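Local coordinates for NAD dependent epimerase/dehydratase family (uncultured archaeon MedDCM-OCT-S05-C57, PDB 5Y1F), which binds NAD+ and probably oxidises L-threonine at its 3-position, as a monomeric short-chain-type dehydrogenase of the epimerase/dehydratase family, at residues 258-272 with 309-321. Numbering follows the deposited sequence. Where two conformers were deposited one is given.
Sequences MSFSAEELEKEISAH and KFDISKMTEEMIT
Helix 262-270 packs across helix 312-321 at 60°, while strand 258-261 runs past the start of the second helix, the CA atoms of Met258 and Asp311 lying 6.8 Å apart. Ile312 shows how one branched side chain can serve several partners: its CD1 sits over a face of the Phe260 ring, 4.0 Å from the ring centroid, in a CH-pi contact, and also touches Leu265 CD1. Having CG1 anti to the backbone N (chi1 -163°) carries the long branch over the ring. Met258 bends at chi3, its SD lying in plane at the Phe260 ring edge and its CE meeting Met315 CE at 3.8 Å. Tyr205 of helix 199-211 also touches Leu265 and Met315. Farther along, the aliphatic part of Glu268 crosses Thr316, CG standing 3.5 Å from OG1. Thr316 OG1 donates to Ile312 O (2.7 Å) and is also hydrogen-bonded to Tyr205. Ser313 OG binds a water at 2.7 Å, which donates only weakly to Glu268 OE1. His272 closes the far end: its CB meets Ile320 CD1 at 3.4 Å, and its CD2 lies against Thr316 CG2. His272 CE1 lies 3.3 Å from Glu317 OE2, ring and carboxylate planes 76° apart. Trimming His272 to an alanine would probably uncover Thr316 CG2 and deprive the Glu317 carboxylate of its imidazole neighbour. No direct hydrogen bond joins the segments, which implies that apolar packing chiefly holds the C-terminal helix against this part of the fold, with polar groups of exposed Ser313 and Glu317 and partly exposed Glu268 and His272 at its margin.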
ATOM      1  N   MET A 258     -10.996   8.424  -3.421  1.00  8.95           N
ATOM      2  CA  MET A 258     -12.325   8.056  -3.937  1.00  9.30           C
ATOM      3  C   MET A 258     -13.022   7.104  -2.990  1.00  8.33           C
ATOM      4  O   MET A 258     -12.379   6.420  -2.187  1.00  9.32           O
ATOM      5  CB  MET A 258     -12.194   7.329  -5.279  1.00  9.41           C
ATOM      6  CG  MET A 258     -11.642   8.174  -6.404  1.00 10.86           C
ATOM      7  SD  MET A 258     -11.230   7.245  -7.884  1.00 11.40           S
ATOM      8  CE  MET A 258      -9.681   6.561  -7.344  1.00  9.68           C
ATOM      9  N   SER A 259     -14.333   7.010  -3.121  1.00  8.23           N
ATOM     10  CA  SER A 259     -15.135   6.014  -2.445  1.00  9.39           C
ATOM     11  C   SER A 259     -16.283   5.700  -3.366  1.00 10.44           C
ATOM     12  O   SER A 259     -16.920   6.665  -3.840  1.00 13.65           O
ATOM     13  CB  SER A 259     -15.664   6.620  -1.145  1.00  9.96           C
ATOM     14  OG  SER A 259     -14.662   6.682  -0.159  1.00 27.90           O
ATOM     15  N   PHE A 260     -16.339   4.496  -3.877  1.00  9.79           N
ATOM     16  CA  PHE A 260     -17.366   4.059  -4.824  1.00  9.86           C
ATOM     17  C   PHE A 260     -17.685   2.618  -4.530  1.00  8.24           C
ATOM     18  O   PHE A 260     -16.881   1.921  -3.938  1.00  9.89           O
ATOM     19  CB  PHE A 260     -16.943   4.230  -6.276  1.00  9.86           C
ATOM     20  CG  PHE A 260     -15.608   3.637  -6.625  1.00  9.84           C
ATOM     21  CD1 PHE A 260     -15.431   2.286  -6.777  1.00  9.33           C
ATOM     22  CD2 PHE A 260     -14.493   4.477  -6.860  1.00 10.78           C
ATOM     23  CE1 PHE A 260     -14.194   1.765  -7.084  1.00 11.43           C
ATOM     24  CE2 PHE A 260     -13.262   3.939  -7.172  1.00 10.05           C
ATOM     25  CZ  PHE A 260     -13.109   2.610  -7.292  1.00 11.19           C
ATOM     26  N   SER A 261     -18.878   2.180  -4.942  1.00  8.21           N
ATOM     27  CA  SER A 261     -19.244   0.791  -4.810  1.00  8.73           C
ATOM     28  C   SER A 261     -18.809  -0.012  -6.039  1.00  8.33           C
ATOM     29  O   SER A 261     -18.497   0.550  -7.095  1.00  8.37           O
ATOM     30  CB  SER A 261     -20.733   0.634  -4.638  1.00  9.88           C
ATOM     31  OG  SER A 261     -21.378   1.048  -5.779  1.00 10.84           O
ATOM     32  N   ALA A 262     -18.816  -1.320  -5.894  1.00  8.61           N
ATOM     33  CA  ALA A 262     -18.439  -2.201  -6.993  1.00  8.45           C
ATOM     34  C   ALA A 262     -19.307  -1.981  -8.229  1.00  8.79           C
ATOM     35  O   ALA A 262     -18.771  -1.883  -9.343  1.00  8.81           O
ATOM     36  CB  ALA A 262     -18.466  -3.662  -6.565  1.00  8.87           C
ATOM     37  N   GLU A 263     -20.614  -1.868  -8.062  1.00  8.93           N
ATOM     38  CA  GLU A 263     -21.461  -1.626  -9.241  1.00  9.13           C
ATOM     39  C   GLU A 263     -21.224  -0.249  -9.822  1.00  9.12           C
ATOM     40  O   GLU A 263     -21.433  -0.075 -11.015  1.00  9.99           O
ATOM     41  CB  GLU A 263     -22.938  -1.873  -8.930  1.00 11.54           C
ATOM     42  CG  GLU A 263     -23.569  -0.949  -7.936  1.00 11.91           C
ATOM     43  CD  GLU A 263     -25.072  -1.120  -7.776  1.00 14.06           C
ATOM     44  OE1 GLU A 263     -25.727  -1.854  -8.583  1.00 15.41           O
ATOM     45  OE2 GLU A 263     -25.615  -0.382  -6.962  1.00 15.92           O
ATOM     46  N   GLU A 264     -20.883   0.749  -9.011  1.00  9.06           N
ATOM     47  CA  GLU A 264     -20.528   2.038  -9.582  1.00  9.42           C
ATOM     48  C   GLU A 264     -19.297   1.929 -10.474  1.00  9.77           C
ATOM     49  O   GLU A 264     -19.199   2.562 -11.550  1.00 10.27           O
ATOM     50  CB  GLU A 264     -20.351   3.086  -8.476  1.00 10.60           C
ATOM     51  CG  GLU A 264     -21.704   3.460  -7.824  1.00 12.07           C
ATOM     52  CD  GLU A 264     -21.612   4.194  -6.484  1.00 15.13           C
ATOM     53  OE1 GLU A 264     -20.515   4.357  -5.931  1.00 13.70           O
ATOM     54  OE2 GLU A 264     -22.691   4.425  -5.856  1.00 17.28           O
ATOM     55  N   LEU A 265     -18.314   1.155 -10.052  1.00  8.83           N
ATOM     56  CA  LEU A 265     -17.128   0.916 -10.882  1.00  8.79           C
ATOM     57  C   LEU A 265     -17.526   0.169 -12.156  1.00  9.86           C
ATOM     58  O   LEU A 265     -17.056   0.506 -13.249  1.00 10.31           O
ATOM     59  CB  LEU A 265     -16.067   0.162 -10.091  1.00  9.94           C
ATOM     60  CG  LEU A 265     -14.809  -0.113 -10.905  1.00  9.99           C
ATOM     61  CD1 LEU A 265     -14.136   1.177 -11.338  1.00 10.28           C
ATOM     62  CD2 LEU A 265     -13.843  -0.958 -10.074  1.00  9.85           C
ATOM     63  N   GLU A 266     -18.387  -0.837 -12.043  1.00  9.39           N
ATOM     64  CA  GLU A 266     -18.866  -1.557 -13.229  1.00  9.76           C
ATOM     65  C   GLU A 266     -19.483  -0.576 -14.217  1.00 10.98           C
ATOM     66  O   GLU A 266     -19.208  -0.669 -15.444  1.00 11.48           O
ATOM     67  CB  GLU A 266     -19.868  -2.627 -12.839  1.00 11.52           C
ATOM     68  CG  GLU A 266     -20.444  -3.369 -14.042  1.00 12.23           C
ATOM     69  CD  GLU A 266     -21.630  -4.265 -13.727  1.00 16.07           C
ATOM     70  OE1 GLU A 266     -22.176  -4.829 -14.712  1.00 21.85           O
ATOM     71  OE2 GLU A 266     -22.051  -4.459 -12.555  1.00 16.57           O
ATOM     72  N   LYS A 267     -20.310   0.345 -13.739  1.00 10.14           N
ATOM     73  CA  LYS A 267     -20.970   1.267 -14.653  1.00 12.56           C
ATOM     74  C   LYS A 267     -19.943   2.191 -15.295  1.00 13.46           C
ATOM     75  O   LYS A 267     -20.044   2.484 -16.488  1.00 13.35           O
ATOM     76  CB  LYS A 267     -21.993   2.095 -13.905  1.00 15.32           C
ATOM     77  CG  LYS A 267     -23.287   1.368 -13.565  1.00 24.29           C
ATOM     78  CD  LYS A 267     -24.215   2.271 -12.758  1.00 29.98           C
ATOM     79  CE  LYS A 267     -25.559   1.624 -12.454  1.00 32.74           C
ATOM     80  NZ  LYS A 267     -25.488   0.430 -11.564  1.00 33.14           N
ATOM     81  N   GLU A 268     -18.932   2.620 -14.567  1.00 11.54           N
ATOM     82  CA  GLU A 268     -17.882   3.449 -15.166  1.00 11.80           C
ATOM     83  C   GLU A 268     -17.123   2.705 -16.233  1.00 12.43           C
ATOM     84  O   GLU A 268     -16.896   3.231 -17.354  1.00 13.54           O
ATOM     85  CB  GLU A 268     -16.948   3.963 -14.074  1.00 13.44           C
ATOM     86  CG  GLU A 268     -16.008   5.029 -14.576  1.00 16.07           C
ATOM     87  CD  GLU A 268     -16.722   6.328 -14.932  1.00 18.96           C
ATOM     88  OE1 GLU A 268     -17.698   6.694 -14.244  1.00 28.62           O
ATOM     89  OE2 GLU A 268     -16.233   7.022 -15.837  1.00 35.73           O
ATOM     90  N   ILE A 269     -16.761   1.469 -15.975  1.00 10.56           N
ATOM     91  CA  ILE A 269     -16.028   0.695 -16.939  1.00 12.93           C
ATOM     92  C   ILE A 269     -16.881   0.400 -18.163  1.00 13.08           C
ATOM     93  O   ILE A 269     -16.394   0.520 -19.310  1.00 15.06           O
ATOM     94  CB  ILE A 269     -15.536  -0.602 -16.306  1.00 11.33           C
ATOM     95  CG1 ILE A 269     -14.465  -0.282 -15.273  1.00 11.09           C
ATOM     96  CG2 ILE A 269     -14.999  -1.564 -17.378  1.00 12.92           C
ATOM     97  CD1 ILE A 269     -14.061  -1.480 -14.435  1.00 11.41           C
ATOM     98  N   SER A 270     -18.166   0.137 -17.948  1.00 12.79           N
ATOM     99  CA  SER A 270     -19.084  -0.188 -19.040  1.00 14.67           C
ATOM    100  C   SER A 270     -19.303   0.979 -19.982  1.00 17.08           C
ATOM    101  O   SER A 270     -19.779   0.757 -21.114  1.00 19.87           O
ATOM    102  CB  SER A 270     -20.440  -0.614 -18.467  1.00 15.40           C
ATOM    103  OG  SER A 270     -20.358  -1.871 -17.885  1.00 18.81           O
ATOM    104  N   ALA A 271     -19.057   2.198 -19.537  1.00 15.73           N
ATOM    105  CA  ALA A 271     -19.125   3.356 -20.439  1.00 19.23           C
ATOM    106  C   ALA A 271     -18.033   3.294 -21.516  1.00 22.75           C
ATOM    107  O   ALA A 271     -18.094   4.068 -22.486  1.00 26.30           O
ATOM    108  CB  ALA A 271     -19.025   4.662 -19.668  1.00 21.71           C
ATOM    109  N   HIS A 272     -17.041   2.411 -21.354  1.00 17.33           N
ATOM    110  CA  HIS A 272     -15.895   2.325 -22.258  1.00 20.85           C
ATOM    111  C   HIS A 272     -15.785   0.971 -22.936  1.00 23.30           C
ATOM    112  O   HIS A 272     -15.277   0.869 -24.066  1.00 24.79           O
ATOM    113  CB  HIS A 272     -14.596   2.566 -21.488  1.00 24.86           C
ATOM    114  CG  HIS A 272     -14.474   3.947 -20.942  1.00 30.64           C
ATOM    115  ND1 HIS A 272     -14.168   5.032 -21.738  1.00 37.63           N
ATOM    116  CD2 HIS A 272     -14.723   4.442 -19.710  1.00 29.21           C
ATOM    117  CE1 HIS A 272     -14.231   6.135 -21.015  1.00 39.18           C
ATOM    118  NE2 HIS A 272     -14.553   5.805 -19.777  1.00 41.87           N
ATOM    119  N   LYS A 309      -5.160  13.607  -7.448  0.70  9.52           N
ATOM    120  CA  LYS A 309      -5.270  14.103  -8.845  0.70 10.37           C
ATOM    121  C   LYS A 309      -6.093  13.167  -9.742  0.70  9.68           C
ATOM    122  O   LYS A 309      -6.477  13.595 -10.828  0.70 11.06           O
ATOM    123  CB  LYS A 309      -3.840  14.266  -9.455  0.70 12.85           C
ATOM    124  CG  LYS A 309      -3.581  15.227 -10.621  0.70 21.77           C
ATOM    125  CD  LYS A 309      -2.400  14.795 -11.523  0.70 21.19           C
ATOM    126  CE  LYS A 309      -1.228  14.108 -10.801  0.70 20.50           C
ATOM    127  NZ  LYS A 309      -0.555  12.884 -11.400  0.70  9.62           N
ATOM    128  N   PHE A 310      -6.399  11.940  -9.326  1.00  8.38           N
ATOM    129  CA  PHE A 310      -7.157  11.015 -10.148  1.00  8.89           C
ATOM    130  C   PHE A 310      -8.516  10.706  -9.570  1.00  9.23           C
ATOM    131  O   PHE A 310      -8.617  10.039  -8.538  1.00 10.24           O
ATOM    132  CB  PHE A 310      -6.388   9.695 -10.371  1.00  9.10           C
ATOM    133  CG  PHE A 310      -5.258   9.826 -11.335  1.00 10.04           C
ATOM    134  CD1 PHE A 310      -5.419   9.418 -12.645  1.00 10.39           C
ATOM    135  CD2 PHE A 310      -4.020  10.279 -10.929  1.00 10.29           C
ATOM    136  CE1 PHE A 310      -4.359   9.483 -13.518  1.00 13.04           C
ATOM    137  CE2 PHE A 310      -2.982  10.376 -11.811  1.00 11.21           C
ATOM    138  CZ  PHE A 310      -3.145   9.981 -13.086  1.00 11.94           C
ATOM    139  N   ASP A 311      -9.577  11.127 -10.255  1.00  8.34           N
ATOM    140  CA  ASP A 311     -10.916  10.700  -9.992  1.00  8.68           C
ATOM    141  C   ASP A 311     -11.212   9.398 -10.732  1.00  8.67           C
ATOM    142  O   ASP A 311     -10.343   8.829 -11.431  1.00  9.28           O
ATOM    143  CB  ASP A 311     -11.920  11.829 -10.341  1.00  9.69           C
ATOM    144  CG  ASP A 311     -11.958  12.168 -11.800  1.00 11.81           C
ATOM    145  OD1 ASP A 311     -11.300  11.559 -12.630  1.00 12.20           O
ATOM    146  OD2 ASP A 311     -12.729  13.123 -12.135  1.00 14.32           O
ATOM    147  N   ILE A 312     -12.433   8.910 -10.613  1.00  9.16           N
ATOM    148  CA  ILE A 312     -12.742   7.622 -11.180  1.00  8.95           C
ATOM    149  C   ILE A 312     -12.669   7.619 -12.714  1.00 10.30           C
ATOM    150  O   ILE A 312     -12.211   6.653 -13.332  1.00 10.95           O
ATOM    151  CB  ILE A 312     -14.075   7.093 -10.660  1.00 10.29           C
ATOM    152  CG1 ILE A 312     -14.190   5.597 -10.930  1.00 10.11           C
ATOM    153  CG2 ILE A 312     -15.282   7.838 -11.265  1.00 11.42           C
ATOM    154  CD1 ILE A 312     -15.442   4.970 -10.364  1.00 13.60           C
ATOM    155  N   SER A 313     -13.048   8.723 -13.327  1.00 10.71           N
ATOM    156  CA  SER A 313     -12.989   8.883 -14.783  1.00 12.08           C
ATOM    157  C   SER A 313     -11.544   8.853 -15.299  1.00 11.11           C
ATOM    158  O   SER A 313     -11.227   8.106 -16.231  1.00 12.04           O
ATOM    159  CB  SER A 313     -13.594  10.244 -15.163  1.00 16.90           C
ATOM    160  OG  SER A 313     -14.988  10.253 -14.977  1.00 26.73           O
ATOM    161  N   LYS A 314     -10.686   9.645 -14.682  1.00 10.11           N
ATOM    162  CA  LYS A 314      -9.318   9.724 -15.096  1.00 11.75           C
ATOM    163  C   LYS A 314      -8.586   8.418 -14.846  1.00 10.38           C
ATOM    164  O   LYS A 314      -7.776   7.998 -15.653  1.00 11.37           O
ATOM    165  CB  LYS A 314      -8.598  10.868 -14.436  1.00 12.74           C
ATOM    166  CG  LYS A 314      -9.029  12.256 -14.927  1.00 19.32           C
ATOM    167  CD  LYS A 314      -8.138  13.341 -14.352  1.00 25.71           C
ATOM    168  CE  LYS A 314      -8.470  14.719 -14.921  1.00 30.17           C
ATOM    169  NZ  LYS A 314      -8.059  14.828 -16.354  1.00 30.44           N
ATOM    170  N   MET A 315      -8.835   7.792 -13.705  1.00  9.11           N
ATOM    171  CA  MET A 315      -8.217   6.509 -13.444  1.00  8.55           C
ATOM    172  C   MET A 315      -8.689   5.506 -14.494  1.00  8.62           C
ATOM    173  O   MET A 315      -7.935   4.715 -14.988  1.00  8.95           O
ATOM    174  CB  MET A 315      -8.679   6.027 -12.058  1.00  8.38           C
ATOM    175  CG  MET A 315      -8.378   4.523 -11.842  1.00  7.24           C
ATOM    176  SD  MET A 315      -8.631   4.027 -10.142  1.00  9.07           S
ATOM    177  CE  MET A 315     -10.447   4.122 -10.102  1.00  9.70           C
ATOM    178  N   THR A 316      -9.981   5.491 -14.750  1.00  9.51           N
ATOM    179  CA  THR A 316     -10.544   4.531 -15.735  1.00  9.70           C
ATOM    180  C   THR A 316      -9.877   4.658 -17.135  1.00 10.99           C
ATOM    181  O   THR A 316      -9.574   3.700 -17.746  1.00 11.80           O
ATOM    182  CB  THR A 316     -12.076   4.665 -15.791  1.00 10.21           C
ATOM    183  OG1 THR A 316     -12.615   4.249 -14.545  1.00 16.65           O
ATOM    184  CG2 THR A 316     -12.651   3.798 -16.851  1.00  6.41           C
ATOM    185  N   GLU A 317      -9.669   5.877 -17.576  1.00 12.26           N
ATOM    186  CA  GLU A 317      -9.011   6.110 -18.857  1.00 14.40           C
ATOM    187  C   GLU A 317      -7.595   5.504 -18.834  1.00 13.03           C
ATOM    188  O   GLU A 317      -7.207   4.878 -19.769  1.00 13.52           O
ATOM    189  CB  GLU A 317      -8.970   7.612 -19.107  1.00 16.06           C
ATOM    190  CG  GLU A 317     -10.283   8.159 -19.592  1.00 27.43           C
ATOM    191  CD  GLU A 317     -10.575   7.842 -21.052  1.00 37.45           C
ATOM    192  OE1 GLU A 317      -9.775   7.217 -21.753  1.00 43.53           O
ATOM    193  OE2 GLU A 317     -11.648   8.201 -21.486  1.00 43.10           O
ATOM    194  N   GLU A 318      -6.842   5.715 -17.768  1.00 11.99           N
ATOM    195  CA  GLU A 318      -5.472   5.177 -17.720  1.00 12.57           C
ATOM    196  C   GLU A 318      -5.513   3.665 -17.745  1.00 12.07           C
ATOM    197  O   GLU A 318      -4.717   2.982 -18.392  1.00 12.01           O
ATOM    198  CB  GLU A 318      -4.744   5.640 -16.460  1.00 16.40           C
ATOM    199  CG  GLU A 318      -4.226   7.057 -16.506  1.00 19.81           C
ATOM    200  CD  GLU A 318      -2.953   7.224 -17.320  1.00 21.94           C
ATOM    201  OE1 GLU A 318      -2.465   6.251 -17.967  1.00 20.96           O
ATOM    202  OE2 GLU A 318      -2.485   8.394 -17.383  1.00 28.52           O
ATOM    203  N   MET A 319      -6.360   3.095 -16.897  1.00 10.01           N
ATOM    204  CA  MET A 319      -6.433   1.650 -16.782  1.00 10.02           C
ATOM    205  C   MET A 319      -6.818   1.027 -18.122  1.00 10.95           C
ATOM    206  O   MET A 319      -6.192   0.047 -18.604  1.00 10.52           O
ATOM    207  CB  MET A 319      -7.466   1.253 -15.727  1.00  9.27           C
ATOM    208  CG  MET A 319      -7.085   1.562 -14.305  1.00  9.80           C
ATOM    209  SD  MET A 319      -5.684   0.621 -13.682  1.00  9.32           S
ATOM    210  CE  MET A 319      -6.438  -0.964 -13.494  1.00  9.62           C
ATOM    211  N   ILE A 320      -7.924   1.503 -18.685  1.00 10.95           N
ATOM    212  CA  ILE A 320      -8.434   0.870 -19.888  1.00 11.78           C
ATOM    213  C   ILE A 320      -7.472   1.039 -21.068  1.00 11.24           C
ATOM    214  O   ILE A 320      -7.228   0.065 -21.823  1.00 12.48           O
ATOM    215  CB  ILE A 320      -9.857   1.362 -20.241  1.00 13.57           C
ATOM    216  CG1 ILE A 320     -10.827   0.865 -19.170  1.00 14.13           C
ATOM    217  CG2 ILE A 320     -10.254   0.900 -21.661  1.00 14.41           C
ATOM    218  CD1 ILE A 320     -12.233   1.356 -19.336  1.00 17.88           C
ATOM    219  N   THR A 321      -6.890   2.215 -21.225  1.00 11.71           N
ATOM    220  CA  THR A 321      -5.956   2.434 -22.335  1.00 13.50           C
ATOM    221  C   THR A 321      -4.787   1.445 -22.257  1.00 12.19           C
ATOM    222  O   THR A 321      -4.461   0.759 -23.239  1.00 13.56           O
ATOM    223  CB  THR A 321      -5.493   3.866 -22.394  1.00 14.14           C
ATOM    224  OG1 THR A 321      -6.636   4.732 -22.540  1.00 17.46           O
ATOM    225  CG2 THR A 321      -4.524   4.059 -23.551  1.00 15.57           C
TER
HETATM  226  O   HOH W   1     -17.231  10.001 -13.486  1.00 24.68           O